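Local coordinates for glycosyl hydrolase (Streptomyces cattleya, PDB 7LR8), which probably hydrolyses the Manβ1-4GlcNAc disaccharide released from the N-glycan core, as a family GH5 (subfamily 18) glycoside hydrolase, at residues Leu58-Arg66 with Asp104-Thr112; Val74-Gly85 with Thr134-Asn144. The protein carries 1 engineered substitution. One frame throughout, in Å; residues are numbered along the deposited sequence. Where two conformers were deposited one is given.

Contact 1 of 2, residues Leu58-Arg66 with Asp104-Thr112; sequences LWPVFQPNR and DFLPAWTTT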
loop_
_atom_site.group_PDB
_atom_site.type_symbol
_atom_site.label_atom_id
_atom_site.label_comp_id
_atom_site.label_asym_id
_atom_site.label_seq_id
_atom_site.Cartn_x
_atom_site.Cartn_y
_atom_site.Cartn_z
ATOM N N LEU B 58 -3.388 8.912 -6.619
ATOM C CA LEU B 58 -2.734 7.788 -5.951
ATOM C C LEU B 58 -3.553 6.546 -6.285
ATOM O O LEU B 58 -4.707 6.425 -5.861
ATOM C CB LEU B 58 -2.647 7.998 -4.446
ATOM C CG LEU B 58 -1.583 8.979 -3.952
ATOM C CD1 LEU B 58 -1.528 8.983 -2.431
ATOM C CD2 LEU B 58 -0.220 8.639 -4.537
ATOM N N TRP B 59 -2.962 5.641 -7.070
ATOM C CA TRP B 59 -3.690 4.478 -7.584
ATOM C C TRP B 59 -4.371 3.655 -6.493
ATOM O O TRP B 59 -5.581 3.396 -6.623
ATOM C CB TRP B 59 -2.718 3.647 -8.433
ATOM C CG TRP B 59 -3.314 2.403 -9.075
ATOM C CD1 TRP B 59 -4.624 2.205 -9.460
ATOM C CD2 TRP B 59 -2.605 1.212 -9.440
ATOM N NE1 TRP B 59 -4.763 0.948 -10.017
ATOM C CE2 TRP B 59 -3.546 0.315 -10.003
ATOM C CE3 TRP B 59 -1.274 0.798 -9.313
ATOM C CZ2 TRP B 59 -3.186 -0.947 -10.467
ATOM C CZ3 TRP B 59 -0.917 -0.456 -9.780
ATOM C CH2 TRP B 59 -1.874 -1.321 -10.337
ATOM N N PRO B 60 -3.705 3.246 -5.399
ATOM C CA PRO B 60 -4.432 2.458 -4.379
ATOM C C PRO B 60 -5.562 3.220 -3.711
ATOM O O PRO B 60 -6.511 2.593 -3.221
ATOM C CB PRO B 60 -3.346 2.086 -3.356
ATOM C CG PRO B 60 -2.031 2.376 -4.022
ATOM C CD PRO B 60 -2.307 3.490 -4.985
ATOM N N VAL B 61 -5.491 4.554 -3.658
ATOM C CA VAL B 61 -6.603 5.320 -3.109
ATOM C C VAL B 61 -7.761 5.380 -4.099
ATOM O O VAL B 61 -8.934 5.331 -3.706
ATOM C CB VAL B 61 -6.115 6.721 -2.704
ATOM C CG1 VAL B 61 -7.289 7.608 -2.286
ATOM C CG2 VAL B 61 -5.108 6.599 -1.582
ATOM N N PHE B 62 -7.460 5.458 -5.398
ATOM C CA PHE B 62 -8.515 5.512 -6.400
ATOM C C PHE B 62 -9.118 4.138 -6.678
ATOM O O PHE B 62 -10.317 4.037 -6.960
ATOM C CB PHE B 62 -7.977 6.118 -7.698
ATOM C CG PHE B 62 -7.955 7.616 -7.707
ATOM C CD1 PHE B 62 -7.242 8.327 -6.749
ATOM C CD2 PHE B 62 -8.663 8.318 -8.670
ATOM C CE1 PHE B 62 -7.232 9.725 -6.773
ATOM C CE2 PHE B 62 -8.645 9.701 -8.697
ATOM C CZ PHE B 62 -7.935 10.399 -7.740
ATOM N N GLN B 63 -8.323 3.073 -6.589
ATOM C CA GLN B 63 -8.772 1.718 -6.917
ATOM C C GLN B 63 -8.342 0.766 -5.800
ATOM O O GLN B 63 -7.444 -0.060 -5.986
ATOM C CB GLN B 63 -8.209 1.282 -8.272
ATOM C CG GLN B 63 -8.866 0.017 -8.852
ATOM C CD GLN B 63 -8.379 -0.299 -10.256
ATOM O OE1 GLN B 63 -7.308 0.148 -10.666
ATOM N NE2 GLN B 63 -9.167 -1.067 -11.004
ATOM N N PRO B 64 -8.978 0.858 -4.628
ATOM C CA PRO B 64 -8.502 0.085 -3.464
ATOM C C PRO B 64 -8.766 -1.398 -3.579
ATOM O O PRO B 64 -8.151 -2.175 -2.839
ATOM C CB PRO B 64 -9.288 0.689 -2.294
ATOM C CG PRO B 64 -10.557 1.212 -2.961
ATOM C CD PRO B 64 -10.064 1.781 -4.265
ATOM N N ASN B 65 -9.700 -1.785 -4.434
ATOM C CA ASN B 65 -9.987 -3.163 -4.791
ATOM C C ASN B 65 -10.049 -3.213 -6.307
ATOM O O ASN B 65 -10.442 -2.238 -6.942
ATOM C CB ASN B 65 -11.311 -3.619 -4.147
ATOM C CG ASN B 65 -11.713 -5.012 -4.555
ATOM O OD1 ASN B 65 -12.238 -5.215 -5.640
ATOM N ND2 ASN B 65 -11.471 -5.982 -3.676
ATOM N N ARG B 66 -9.636 -4.337 -6.901
ATOM C CA ARG B 66 -9.557 -4.390 -8.361
ATOM C C ARG B 66 -10.865 -3.980 -9.025
ATOM O O ARG B 66 -10.858 -3.393 -10.115
ATOM C CB ARG B 66 -9.165 -5.792 -8.826
ATOM C CG ARG B 66 -9.033 -5.930 -10.341
ATOM C CD ARG B 66 -8.409 -7.263 -10.747
ATOM N NE ARG B 66 -9.147 -8.414 -10.230
ATOM C CZ ARG B 66 -10.161 -8.998 -10.866
ATOM N NH1 ARG B 66 -10.570 -8.528 -12.039
ATOM N NH2 ARG B 66 -10.768 -10.043 -10.325
ATOM N N ASP B 104 6.712 3.699 -3.450
ATOM C CA ASP B 104 5.839 2.884 -4.291
ATOM C C ASP B 104 4.477 2.765 -3.624
ATOM O O ASP B 104 4.376 2.269 -2.491
ATOM C CB ASP B 104 6.421 1.485 -4.502
ATOM C CG ASP B 104 7.633 1.469 -5.413
ATOM O OD1 ASP B 104 7.821 2.413 -6.225
ATOM O OD2 ASP B 104 8.391 0.479 -5.322
ATOM N N PHE B 105 3.423 3.157 -4.351
ATOM C CA PHE B 105 2.038 3.056 -3.887
ATOM C C PHE B 105 1.376 1.920 -4.661
ATOM O O PHE B 105 0.880 2.118 -5.775
ATOM C CB PHE B 105 1.313 4.388 -4.072
ATOM C CG PHE B 105 1.893 5.488 -3.220
ATOM C CD1 PHE B 105 1.555 5.598 -1.882
ATOM C CD2 PHE B 105 2.827 6.361 -3.748
ATOM C CE1 PHE B 105 2.118 6.587 -1.068
ATOM C CE2 PHE B 105 3.392 7.356 -2.952
ATOM C CZ PHE B 105 3.034 7.465 -1.611
ATOM N N LEU B 106 1.377 0.724 -4.067
ATOM C CA LEU B 106 0.856 -0.456 -4.751
ATOM C C LEU B 106 -0.413 -0.945 -4.081
ATOM O O LEU B 106 -0.446 -1.068 -2.849
ATOM C CB LEU B 106 1.910 -1.570 -4.756
ATOM C CG LEU B 106 3.186 -1.281 -5.556
ATOM C CD1 LEU B 106 4.318 -2.223 -5.130
ATOM C CD2 LEU B 106 2.924 -1.376 -7.060
ATOM N N PRO B 107 -1.475 -1.240 -4.840
ATOM C CA PRO B 107 -2.709 -1.720 -4.209
ATOM C C PRO B 107 -2.497 -3.075 -3.549
ATOM O O PRO B 107 -1.701 -3.897 -4.010
ATOM C CB PRO B 107 -3.699 -1.819 -5.379
ATOM C CG PRO B 107 -3.105 -0.932 -6.469
ATOM C CD PRO B 107 -1.621 -1.069 -6.297
ATOM N N ALA B 108 -3.240 -3.308 -2.465
ATOM C CA ALA B 108 -3.104 -4.559 -1.727
ATOM C C ALA B 108 -3.404 -5.762 -2.606
ATOM O O ALA B 108 -2.873 -6.853 -2.365
ATOM C CB ALA B 108 -4.029 -4.545 -0.509
ATOM N N TRP B 109 -4.209 -5.572 -3.647
ATOM C CA TRP B 109 -4.596 -6.674 -4.517
ATOM C C TRP B 109 -3.561 -6.962 -5.593
ATOM O O TRP B 109 -3.815 -7.803 -6.460
ATOM C CB TRP B 109 -5.964 -6.396 -5.137
ATOM C CG TRP B 109 -6.156 -5.027 -5.747
ATOM C CD1 TRP B 109 -6.601 -3.901 -5.110
ATOM C CD2 TRP B 109 -5.979 -4.669 -7.127
ATOM N NE1 TRP B 109 -6.702 -2.855 -6.015
ATOM C CE2 TRP B 109 -6.320 -3.302 -7.253
ATOM C CE3 TRP B 109 -5.576 -5.374 -8.272
ATOM C CZ2 TRP B 109 -6.249 -2.615 -8.475
ATOM C CZ3 TRP B 109 -5.523 -4.701 -9.489
ATOM C CH2 TRP B 109 -5.851 -3.329 -9.579
ATOM N N THR B 110 -2.404 -6.300 -5.547
ATOM C CA THR B 110 -1.285 -6.622 -6.422
ATOM C C THR B 110 -0.087 -7.217 -5.689
ATOM O O THR B 110 0.910 -7.539 -6.342
ATOM C CB THR B 110 -0.810 -5.375 -7.199
ATOM O OG1 THR B 110 -0.175 -4.443 -6.310
ATOM C CG2 THR B 110 -1.984 -4.681 -7.886
ATOM N N THR B 111 -0.133 -7.357 -4.361
ATOM C CA THR B 111 1.078 -7.643 -3.594
ATOM C C THR B 111 0.868 -8.826 -2.651
ATOM O O THR B 111 -0.263 -9.256 -2.397
ATOM C CB THR B 111 1.533 -6.389 -2.809
ATOM O OG1 THR B 111 2.893 -6.540 -2.384
ATOM C CG2 THR B 111 0.653 -6.162 -1.600
ATOM N N THR B 112 2.010 -9.329 -2.134
ATOM C CA THR B 112 2.169 -10.484 -1.237
ATOM C C THR B 112 1.212 -11.626 -1.565
ATOM O O THR B 112 1.428 -12.334 -2.552
ATOM C CB THR B 112 2.050 -10.072 0.240
ATOM O OG1 THR B 112 0.758 -9.541 0.533
ATOM C CG2 THR B 112 3.096 -9.001 0.582
HETATM O O HOH W 1 -5.378 -1.467 -1.990
#

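Contact 2 of 2, residues Val74-Gly85 with Thr134-Asn144; sequences VEQLAALTDAAG and TLAAALADRPN. With SO4 (sulfate ion), chain K.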
loop_
_atom_site.group_PDB
_atom_site.type_symbol
_atom_site.label_atom_id
_atom_site.label_comp_id
_atom_site.label_asym_id
_atom_site.label_seq_id
_atom_site.Cartn_x
_atom_site.Cartn_y
_atom_site.Cartn_z
ATOM N N VAL B 74 -12.806 9.928 -8.336
ATOM C CA VAL B 74 -13.001 10.407 -9.697
ATOM C C VAL B 74 -13.571 11.822 -9.688
ATOM O O VAL B 74 -13.117 12.691 -10.439
ATOM C CB VAL B 74 -13.903 9.421 -10.464
ATOM C CG1 VAL B 74 -14.286 9.978 -11.812
ATOM C CG2 VAL B 74 -13.201 8.038 -10.593
ATOM N N GLU B 75 -14.555 12.080 -8.826
ATOM C CA GLU B 75 -15.163 13.406 -8.768
ATOM C C GLU B 75 -14.216 14.453 -8.179
ATOM O O GLU B 75 -14.266 15.622 -8.582
ATOM C CB GLU B 75 -16.466 13.328 -7.977
ATOM C CG GLU B 75 -17.521 12.476 -8.721
ATOM C CD GLU B 75 -18.771 12.177 -7.923
ATOM O OE1 GLU B 75 -18.972 12.797 -6.859
ATOM O OE2 GLU B 75 -19.560 11.315 -8.374
ATOM N N GLN B 76 -13.361 14.071 -7.224
ATOM C CA GLN B 76 -12.352 15.003 -6.723
ATOM C C GLN B 76 -11.363 15.367 -7.822
ATOM O O GLN B 76 -10.980 16.532 -7.968
ATOM C CB GLN B 76 -11.622 14.396 -5.515
ATOM C CG GLN B 76 -12.506 14.242 -4.265
ATOM C CD GLN B 76 -11.916 13.260 -3.256
ATOM O OE1 GLN B 76 -10.998 12.504 -3.579
ATOM N NE2 GLN B 76 -12.437 13.275 -2.030
ATOM N N LEU B 77 -10.963 14.380 -8.627
ATOM C CA LEU B 77 -10.071 14.654 -9.752
ATOM C C LEU B 77 -10.724 15.599 -10.757
ATOM O O LEU B 77 -10.059 16.495 -11.299
ATOM C CB LEU B 77 -9.671 13.340 -10.423
ATOM C CG LEU B 77 -8.742 13.436 -11.637
ATOM C CD1 LEU B 77 -7.397 14.095 -11.262
ATOM C CD2 LEU B 77 -8.523 12.066 -12.255
ATOM N N ALA B 78 -12.026 15.425 -11.008
ATOM C CA ALA B 78 -12.731 16.348 -11.896
ATOM C C ALA B 78 -12.794 17.747 -11.294
ATOM O O ALA B 78 -12.638 18.743 -12.011
ATOM C CB ALA B 78 -14.142 15.822 -12.200
ATOM N N ALA B 79 -13.019 17.842 -9.978
ATOM C CA ALA B 79 -13.063 19.149 -9.325
ATOM C C ALA B 79 -11.709 19.838 -9.401
ATOM O O ALA B 79 -11.636 21.056 -9.616
ATOM C CB ALA B 79 -13.506 18.999 -7.869
ATOM N N LEU B 80 -10.633 19.078 -9.235
ATOM C CA LEU B 80 -9.300 19.635 -9.426
ATOM C C LEU B 80 -9.114 20.104 -10.860
ATOM O O LEU B 80 -8.528 21.164 -11.106
ATOM C CB LEU B 80 -8.250 18.590 -9.053
ATOM C CG LEU B 80 -6.782 18.999 -8.963
ATOM C CD1 LEU B 80 -6.057 17.938 -8.141
ATOM C CD2 LEU B 80 -6.127 19.147 -10.325
ATOM N N THR B 81 -9.592 19.316 -11.822
ATOM C CA THR B 81 -9.422 19.688 -13.221
ATOM C C THR B 81 -10.198 20.960 -13.542
ATOM O O THR B 81 -9.719 21.824 -14.296
ATOM C CB THR B 81 -9.858 18.510 -14.107
ATOM O OG1 THR B 81 -9.030 17.374 -13.806
ATOM C CG2 THR B 81 -9.708 18.861 -15.578
ATOM N N ASP B 82 -11.379 21.120 -12.942
ATOM C CA ASP B 82 -12.148 22.337 -13.155
ATOM C C ASP B 82 -11.466 23.536 -12.509
ATOM O O ASP B 82 -11.433 24.626 -13.094
ATOM C CB ASP B 82 -13.563 22.171 -12.603
ATOM C CG ASP B 82 -14.420 21.258 -13.452
ATOM O OD1 ASP B 82 -14.071 21.034 -14.631
ATOM O OD2 ASP B 82 -15.440 20.764 -12.925
ATOM N N ALA B 83 -10.929 23.362 -11.298
ATOM C CA ALA B 83 -10.212 24.465 -10.661
ATOM C C ALA B 83 -9.025 24.898 -11.512
ATOM O O ALA B 83 -8.728 26.100 -11.628
ATOM C CB ALA B 83 -9.757 24.056 -9.255
ATOM N N ALA B 84 -8.351 23.937 -12.143
ATOM C CA ALA B 84 -7.236 24.279 -13.018
ATOM C C ALA B 84 -7.720 25.027 -14.253
ATOM O O ALA B 84 -7.167 26.072 -14.604
ATOM C CB ALA B 84 -6.472 23.013 -13.409
ATOM N N GLY B 85 -8.773 24.524 -14.913
ATOM C CA GLY B 85 -9.251 25.185 -16.126
ATOM C C GLY B 85 -9.675 26.625 -15.903
ATOM O O GLY B 85 -9.440 27.492 -16.756
ATOM N N THR B 134 -11.748 4.778 -17.143
ATOM C CA THR B 134 -12.699 5.470 -16.276
ATOM C C THR B 134 -12.263 6.912 -16.021
ATOM O O THR B 134 -13.078 7.841 -16.103
ATOM C CB THR B 134 -12.848 4.706 -14.954
ATOM O OG1 THR B 134 -13.502 3.452 -15.200
ATOM C CG2 THR B 134 -13.709 5.477 -13.961
ATOM N N LEU B 135 -10.980 7.118 -15.702
ATOM C CA LEU B 135 -10.493 8.481 -15.487
ATOM C C LEU B 135 -10.662 9.317 -16.743
ATOM O O LEU B 135 -11.187 10.439 -16.691
ATOM C CB LEU B 135 -9.021 8.474 -15.060
ATOM C CG LEU B 135 -8.709 7.817 -13.713
ATOM C CD1 LEU B 135 -7.319 8.226 -13.242
ATOM C CD2 LEU B 135 -9.758 8.173 -12.672
ATOM N N ALA B 136 -10.222 8.781 -17.887
ATOM C CA ALA B 136 -10.302 9.523 -19.138
ATOM C C ALA B 136 -11.742 9.858 -19.498
ATOM O O ALA B 136 -12.028 10.984 -19.915
ATOM C CB ALA B 136 -9.635 8.731 -20.264
ATOM N N ALA B 137 -12.667 8.895 -19.355
ATOM C CA ALA B 137 -14.057 9.166 -19.704
ATOM C C ALA B 137 -14.659 10.235 -18.799
ATOM O O ALA B 137 -15.474 11.057 -19.244
ATOM C CB ALA B 137 -14.880 7.866 -19.633
ATOM N N ALA B 138 -14.286 10.225 -17.515
ATOM C CA ALA B 138 -14.845 11.178 -16.566
ATOM C C ALA B 138 -14.361 12.595 -16.823
ATOM O O ALA B 138 -15.031 13.553 -16.415
ATOM C CB ALA B 138 -14.463 10.775 -15.139
ATOM N N LEU B 139 -13.219 12.743 -17.480
ATOM C CA LEU B 139 -12.649 14.055 -17.751
ATOM C C LEU B 139 -12.841 14.494 -19.196
ATOM O O LEU B 139 -12.501 15.632 -19.533
ATOM C CB LEU B 139 -11.161 14.055 -17.385
ATOM C CG LEU B 139 -10.844 13.789 -15.909
ATOM C CD1 LEU B 139 -9.356 13.822 -15.687
ATOM C CD2 LEU B 139 -11.552 14.788 -14.987
ATOM N N ALA B 140 -13.457 13.650 -20.030
ATOM C CA ALA B 140 -13.511 13.916 -21.467
ATOM C C ALA B 140 -14.323 15.162 -21.804
ATOM O O ALA B 140 -14.043 15.824 -22.813
ATOM C CB ALA B 140 -14.079 12.703 -22.205
ATOM N N ASP B 141 -15.321 15.502 -20.981
ATOM C CA ASP B 141 -16.150 16.679 -21.235
ATOM C C ASP B 141 -15.499 17.976 -20.771
ATOM O O ASP B 141 -16.107 19.042 -20.929
ATOM C CB ASP B 141 -17.542 16.525 -20.593
ATOM C CG ASP B 141 -17.507 16.415 -19.064
ATOM O OD1 ASP B 141 -16.429 16.154 -18.483
ATOM O OD2 ASP B 141 -18.586 16.559 -18.436
ATOM N N ARG B 142 -14.279 17.913 -20.232
ATOM C CA ARG B 142 -13.564 19.110 -19.780
ATOM C C ARG B 142 -12.697 19.643 -20.908
ATOM O O ARG B 142 -11.753 18.952 -21.323
ATOM C CB ARG B 142 -12.686 18.795 -18.575
ATOM C CG ARG B 142 -13.268 19.181 -17.239
ATOM C CD ARG B 142 -14.433 18.303 -16.894
ATOM N NE ARG B 142 -15.055 18.669 -15.623
ATOM C CZ ARG B 142 -15.943 17.914 -14.981
ATOM N NH1 ARG B 142 -16.352 16.759 -15.505
ATOM N NH2 ARG B 142 -16.442 18.315 -13.821
ATOM N N PRO B 143 -12.949 20.848 -21.423
ATOM C CA PRO B 143 -12.119 21.354 -22.529
ATOM C C PRO B 143 -10.655 21.512 -22.164
ATOM O O PRO B 143 -9.804 21.489 -23.064
ATOM C CB PRO B 143 -12.765 22.703 -22.872
ATOM C CG PRO B 143 -13.592 23.061 -21.680
ATOM C CD PRO B 143 -14.043 21.771 -21.077
ATOM N N ASN B 144 -10.322 21.639 -20.881
ATOM C CA ASN B 144 -8.930 21.818 -20.491
ATOM C C ASN B 144 -8.238 20.500 -20.160
ATOM O O ASN B 144 -7.069 20.515 -19.768
ATOM C CB ASN B 144 -8.830 22.762 -19.292
ATOM C CG ASN B 144 -9.341 22.129 -18.022
ATOM O OD1 ASN B 144 -10.442 21.570 -17.988
ATOM N ND2 ASN B 144 -8.521 22.163 -16.974
HETATM S S SO4 K . -15.393 15.581 -1.249
HETATM O O1 SO4 K . -15.913 14.377 -1.892
HETATM O O2 SO4 K . -16.197 16.730 -1.657
HETATM O O3 SO4 K . -15.462 15.429 0.201
HETATM O O4 SO4 K . -14.007 15.800 -1.649
#

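Contact 1 of 2, residues Leu58-Arg66 with Asp104-Thr112
W109 has its CG wedged between its own backbone N and carbonyl carbon (chi1 48°), and W59 has CG anti to N (chi1 -179°); these two settings bring both indoles against Q63. W109 NE1 donates to the backbone O of Q63 at 2.9 Å, the acceptor lying in the indole plane. W59 NE1 donates to the side-chain OE1 of Q63 at 2.7 Å in a nearly straight bond, so one glutamine serves both rings. The six-membered rings meet obliquely, planes 84° apart, with W59 CZ2 3.7 Å from W109 CH2. P107 lays CG over the centre of the W59 benzene ring, 3.6 Å from its centroid, a CH-pi contact. R66 does likewise on W109, its CA 3.7 Å from the six-membered centroid. In this GH5 (β/α)8 barrel, the contact joins short helix 59-62, which follows strand 52-55, to the loop after strand 103-104, beside the glycan pocket that includes H99. L58 CD2 sits over the F105 face, while P60 CG touches F105 O at 3.4 Å. A water bridges P64 O and A108 N. Beyond W109, the R66 guanidinium pairs with D315 of the second subunit, and N65 OD1 accepts from T67 N.

Contact 2 of 2, residues Val74-Gly85 with Thr134-Asn144
R142 grips D82 side-on with two nitrogens while its NH1 holds D141, so one guanidinium ties two carboxylates into a salt-bridge network. NE meets D82 OD1 at 2.7 Å and NH2 meets OD2 at 2.8 Å, both nearly straight and on the syn sides of the carboxylate, whose plane is 24° from that of the guanidinium. A bend at chi2 (70°) turns the arginine chain along the flank of helix 71-86, and A78 CB lies over one guanidinium face, toward its rim. With an alanine in place of R142, D82 and D141 would probably both lose the charge that joins them. Just beyond R142, N144 ND2 donates to T81 O at 3.0 Å, from the opposite face of that carbonyl to G85 N, and also bonds L89 O. Between the helices the filling is aliphatic. L139 pushes CD2 to 3.7 Å from A78 CA and CD1 against L77 CD2, which also meets L135 CD2. V74 CG1 and A138 CB are tight at 3.4 Å. The helix axes approach to 10.0 Å and cross at -47°, both running in roughly the same sense, with L139 reaching V93 of strand 90-94 beneath: the packing of neighbouring outer helices in a (β/α)8 barrel.

Overall arrangement
Contacts 1 and 2 are neighbours, their centres about 22 Å apart, and the chain passes from one contact to the other and back: helix 59-62 leads into helix 71-86, and the loop of 104-112 leads into helix 122-139. F62 links them directly, its ring packing on L77 and L135. Contact 1 is the more buried, built from indoles, prolines and an amide close to the glycan pocket, and it also faces the second subunit. Contact 2 is only partly buried, lies well away from the glycan pocket and has no second-subunit contact. There aliphatic side chains fill the layer between helices and strands, while a charged network closes the outer margin.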